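Local coordinates for protein methyltransferase (Streptococcus pyogenes, PDB 2ESR) that probably transfers methyl groups, as a putative methyltransferase with a Rossmann-type fold whose substrate is not established, at residues 86-90 with 91-95; 114-117 with 118-122. All blocks are in the same frame, centred on the assembly; numbering follows the deposited sequence.

Interaction 1. Residues 86-90 with 91-95; sequences LKMEA and ERAID
Arg-92 reaches back from the first turn of its helix over the residues that lead into it, Glu-89 and Met-88, a selenomethionine. Its CB lies near Glu-89 O and near the terminal methyl CE of Met-88. CG passes Glu-89 CB. CD then rests against both Glu-89 CB and Glu-89 CG, 3.3 Å from each. A bend at chi3 (47°) turns the guanidinium back along the incoming chain. One face of that group is covered by Met-88 CB and Glu-89 N, both toward its rim. Arg-92 NH2 is 3.1 Å from Met-88 CB. Arg-92 NH1 is 3.0 Å from Glu-89 CG. The charges do not pair: Glu-89 OE1 stays 4.2 Å from Arg-92 NH1, with the carboxylate and guanidinium planes 81° apart. That is beyond salt-bridge distance, so any attraction is probably weak.

Glu-89 is the N-cap residue. Its carbonyl O takes a nearly straight bond from Ala-93 N at 2.8 Å, and Ala-90 O accepts from Ile-94 N at 2.9 Å. Met-88 packs its CG on Ala-93 CB at 3.8 Å.

The contact joins strand 83-86, outermost in the sheet within this chain, to helix 90-96. Met-88 and Ala-93 lie on Val-60 of strand 56-60, and Ile-94 faces helix 111-124. Lys-87 makes backbone hydrogen bonds to the second subunit, whose Cys-96 packs on Met-88 and Arg-92.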
loop_
_atom_site.group_PDB
_atom_site.type_symbol
_atom_site.label_atom_id
_atom_site.label_comp_id
_atom_site.label_asym_id
_atom_site.label_seq_id
_atom_site.Cartn_x
_atom_site.Cartn_y
_atom_site.Cartn_z
ATOM N N LEU A 86 -6.322 -3.149 -1.223
ATOM C CA LEU A 86 -7.346 -2.149 -0.974
ATOM C C LEU A 86 -8.681 -2.702 -1.439
ATOM O O LEU A 86 -8.809 -3.173 -2.572
ATOM C CB LEU A 86 -7.035 -0.860 -1.735
ATOM C CG LEU A 86 -5.760 -0.112 -1.333
ATOM C CD1 LEU A 86 -5.549 1.070 -2.262
ATOM C CD2 LEU A 86 -5.873 0.354 0.108
ATOM N N LYS A 87 -9.670 -2.655 -0.553
ATOM C CA LYS A 87 -11.008 -3.128 -0.868
ATOM C C LYS A 87 -11.812 -1.896 -1.252
ATOM O O LYS A 87 -12.427 -1.248 -0.403
ATOM C CB LYS A 87 -11.630 -3.818 0.348
ATOM C CG LYS A 87 -12.978 -4.463 0.068
ATOM C CD LYS A 87 -13.301 -5.561 1.080
ATOM C CE LYS A 87 -13.295 -5.043 2.512
ATOM N NZ LYS A 87 -13.541 -6.142 3.496
HETATM N N MSE A 88 -11.786 -1.559 -2.535
HETATM C CA MSE A 88 -12.505 -0.387 -3.007
HETATM C C MSE A 88 -12.651 -0.395 -4.524
HETATM O O MSE A 88 -12.073 -1.240 -5.211
HETATM C CB MSE A 88 -11.783 0.891 -2.538
HETATM C CG MSE A 88 -10.366 1.072 -3.065
HETATM SE SE MSE A 88 -9.318 2.402 -2.075
HETATM C CE MSE A 88 -10.368 3.976 -2.492
ATOM N N GLU A 89 -13.449 0.534 -5.040
ATOM C CA GLU A 89 -13.664 0.650 -6.476
ATOM C C GLU A 89 -12.381 1.173 -7.111
ATOM O O GLU A 89 -11.707 2.029 -6.542
ATOM C CB GLU A 89 -14.804 1.630 -6.770
ATOM C CG GLU A 89 -16.134 1.298 -6.099
ATOM C CD GLU A 89 -16.730 -0.010 -6.576
ATOM O OE1 GLU A 89 -17.882 -0.308 -6.192
ATOM O OE2 GLU A 89 -16.053 -0.741 -7.328
ATOM N N ALA A 90 -12.045 0.662 -8.290
ATOM C CA ALA A 90 -10.832 1.089 -8.984
ATOM C C ALA A 90 -10.790 2.604 -9.157
ATOM O O ALA A 90 -9.746 3.229 -8.973
ATOM C CB ALA A 90 -10.743 0.407 -10.341
ATOM N N GLU A 91 -11.932 3.185 -9.510
ATOM C CA GLU A 91 -12.044 4.626 -9.707
ATOM C C GLU A 91 -11.700 5.390 -8.434
ATOM O O GLU A 91 -10.960 6.379 -8.470
ATOM C CB GLU A 91 -13.464 4.968 -10.162
ATOM C CG GLU A 91 -13.752 4.566 -11.603
ATOM C CD GLU A 91 -15.232 4.392 -11.893
ATOM O OE1 GLU A 91 -16.034 5.258 -11.483
ATOM O OE2 GLU A 91 -15.592 3.386 -12.543
ATOM N N ARG A 92 -12.240 4.932 -7.309
ATOM C CA ARG A 92 -11.974 5.567 -6.024
ATOM C C ARG A 92 -10.499 5.395 -5.686
ATOM O O ARG A 92 -9.838 6.332 -5.238
ATOM C CB ARG A 92 -12.819 4.913 -4.927
ATOM C CG ARG A 92 -14.314 5.133 -5.042
ATOM C CD ARG A 92 -15.072 3.955 -4.439
ATOM N NE ARG A 92 -14.556 3.553 -3.130
ATOM C CZ ARG A 92 -14.856 2.408 -2.529
ATOM N NH1 ARG A 92 -15.666 1.543 -3.112
ATOM N NH2 ARG A 92 -14.355 2.132 -1.335
ATOM N N ALA A 93 -9.993 4.184 -5.903
ATOM C CA ALA A 93 -8.601 3.869 -5.619
ATOM C C ALA A 93 -7.649 4.819 -6.334
ATOM O O ALA A 93 -6.761 5.394 -5.712
ATOM C CB ALA A 93 -8.296 2.415 -6.011
ATOM N N ILE A 94 -7.843 4.994 -7.639
ATOM C CA ILE A 94 -6.979 5.872 -8.416
ATOM C C ILE A 94 -6.871 7.280 -7.825
ATOM O O ILE A 94 -5.817 7.908 -7.900
ATOM C CB ILE A 94 -7.457 5.938 -9.891
ATOM C CG1 ILE A 94 -7.263 4.564 -10.542
ATOM C CG2 ILE A 94 -6.671 6.999 -10.661
ATOM C CD1 ILE A 94 -7.816 4.456 -11.953
ATOM N N ASP A 95 -7.949 7.768 -7.222
ATOM C CA ASP A 95 -7.937 9.101 -6.624
ATOM C C ASP A 95 -7.167 9.164 -5.305
ATOM O O ASP A 95 -6.823 10.248 -4.833
ATOM C CB ASP A 95 -9.372 9.587 -6.395
ATOM C CG ASP A 95 -10.080 9.938 -7.689
ATOM O OD1 ASP A 95 -9.565 10.809 -8.422
ATOM O OD2 ASP A 95 -11.148 9.350 -7.972
#

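Interaction 2. Residues 114-117 with 118-122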
loop_
_atom_site.group_PDB
_atom_site.type_symbol
_atom_site.label_atom_id
_atom_site.label_comp_id
_atom_site.label_asym_id
_atom_site.label_seq_id
_atom_site.Cartn_x
_atom_site.Cartn_y
_atom_site.Cartn_z
ATOM N N THR A 114 -13.577 -0.067 -19.857
ATOM C CA THR A 114 -12.879 0.202 -18.608
ATOM C C THR A 114 -11.373 0.370 -18.768
ATOM O O THR A 114 -10.752 1.165 -18.058
ATOM C CB THR A 114 -13.162 -0.906 -17.597
ATOM O OG1 THR A 114 -14.579 -1.058 -17.460
ATOM C CG2 THR A 114 -12.566 -0.548 -16.245
ATOM N N ILE A 115 -10.777 -0.381 -19.683
ATOM C CA ILE A 115 -9.338 -0.246 -19.887
ATOM C C ILE A 115 -9.021 1.172 -20.351
ATOM O O ILE A 115 -8.121 1.819 -19.821
ATOM C CB ILE A 115 -8.829 -1.276 -20.903
ATOM C CG1 ILE A 115 -8.802 -2.654 -20.231
ATOM C CG2 ILE A 115 -7.450 -0.884 -21.427
ATOM C CD1 ILE A 115 -8.390 -3.779 -21.154
ATOM N N VAL A 116 -9.780 1.673 -21.318
ATOM C CA VAL A 116 -9.539 3.026 -21.812
ATOM C C VAL A 116 -9.758 4.071 -20.708
ATOM O O VAL A 116 -8.910 4.935 -20.472
ATOM C CB VAL A 116 -10.456 3.337 -23.019
ATOM C CG1 VAL A 116 -10.301 4.796 -23.438
ATOM C CG2 VAL A 116 -10.097 2.425 -24.183
ATOM N N ALA A 117 -10.886 3.984 -20.015
ATOM C CA ALA A 117 -11.179 4.943 -18.960
ATOM C C ALA A 117 -10.131 4.891 -17.851
ATOM O O ALA A 117 -9.719 5.926 -17.333
ATOM C CB ALA A 117 -12.563 4.670 -18.377
ATOM N N THR A 118 -9.699 3.687 -17.491
ATOM C CA THR A 118 -8.724 3.547 -16.414
ATOM C C THR A 118 -7.352 4.097 -16.782
ATOM O O THR A 118 -6.726 4.780 -15.978
ATOM C CB THR A 118 -8.609 2.075 -15.963
ATOM O OG1 THR A 118 -9.897 1.630 -15.510
ATOM C CG2 THR A 118 -7.609 1.933 -14.818
ATOM N N ILE A 119 -6.879 3.805 -17.992
ATOM C CA ILE A 119 -5.573 4.309 -18.412
ATOM C C ILE A 119 -5.623 5.833 -18.520
ATOM O O ILE A 119 -4.668 6.526 -18.156
ATOM C CB ILE A 119 -5.137 3.664 -19.744
ATOM C CG1 ILE A 119 -4.902 2.165 -19.510
ATOM C CG2 ILE A 119 -3.869 4.330 -20.267
ATOM C CD1 ILE A 119 -4.516 1.384 -20.741
ATOM N N GLU A 120 -6.740 6.363 -19.011
ATOM C CA GLU A 120 -6.882 7.812 -19.101
ATOM C C GLU A 120 -6.822 8.415 -17.698
ATOM O O GLU A 120 -6.176 9.443 -17.485
ATOM C CB GLU A 120 -8.212 8.182 -19.756
ATOM C CG GLU A 120 -8.270 7.915 -21.245
ATOM C CD GLU A 120 -7.527 8.960 -22.063
ATOM O OE1 GLU A 120 -7.468 8.813 -23.304
ATOM O OE2 GLU A 120 -7.009 9.930 -21.469
ATOM N N ALA A 121 -7.481 7.766 -16.739
ATOM C CA ALA A 121 -7.492 8.262 -15.370
ATOM C C ALA A 121 -6.110 8.188 -14.737
ATOM O O ALA A 121 -5.681 9.129 -14.063
ATOM C CB ALA A 121 -8.497 7.486 -14.527
ATOM N N LEU A 122 -5.418 7.072 -14.945
ATOM C CA LEU A 122 -4.075 6.901 -14.390
ATOM C C LEU A 122 -3.122 7.950 -14.950
ATOM O O LEU A 122 -2.288 8.501 -14.219
ATOM C CB LEU A 122 -3.538 5.509 -14.714
ATOM C CG LEU A 122 -4.160 4.325 -13.972
ATOM C CD1 LEU A 122 -3.723 3.030 -14.626
ATOM C CD2 LEU A 122 -3.745 4.370 -12.486
#
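Thr-114 and Thr-118 stand one helical turn apart, and their side chains meet at a slant. The hydroxyl of Thr-118 turns back along the helix to the carbonyl of Thr-114, and OG1 donates to Thr-114 O at 2.7 Å. Chi1 of -59° sets OG1 beside its own backbone N, which aims it at this carbonyl. The backbone N of Thr-118 also donates to Thr-114 O, at 2.8 Å. The two donors arrive from opposite faces of the carbonyl plane, the hydroxyl tilted 34° from it. One oxygen is thus held by two bonds, and the buried hydroxyl is satisfied within the helix. Thr-114 CG2 touches Thr-118 OG1 at 3.5 Å. The hydroxyl of Thr-114 points elsewhere, to the carbonyls of Pro-109 and Tyr-110.

Ile-115 and Ile-119 lie side by side and point the same way. They meet through CG2 of Ile-115 and CD1 of Ile-119, 3.8 Å apart, and form an apolar pair. Chi1 of -73° sets CG of Glu-120 beside its own backbone N, where it comes within 3.1 Å of Val-116 O. That carbonyl O of Val-116 also accepts from Glu-120 N at 3.0 Å. Ile-119 N and Ala-121 N make further i to i-4 helical bonds, to Ile-115 O and Ala-117 O.

All of this lies within helix 111-124, which packs against the central sheet. Ile-115 and Ile-119 face strand 132-139, while Thr-118 and Ile-119 touch Leu-106 of strand 101-106. Val-116 and Glu-120 border the short strand 147-148.

Both interactions are local to a helix, and both mix buried and exposed residues. Interaction 1 marks the start of helix 90-96, where exposed Glu-89, just before the first turn, meets partly exposed Arg-92 within it, while Ala-90, Ala-93 and the selenomethionine Met-88 are buried. Interaction 2 lies within helix 111-124 and relies on regular backbone bonds, a threonine hydroxyl and an isoleucine pair. The two helices pack together: Ile-94 CD1 meets Thr-118 CG2 at 3.8 Å, and Ile-94 also touches Ala-121 and Leu-122. Each helix covers its own strands of the sheet. The second subunit reaches interaction 1, whereas no other chain of the assembly touches interaction 2.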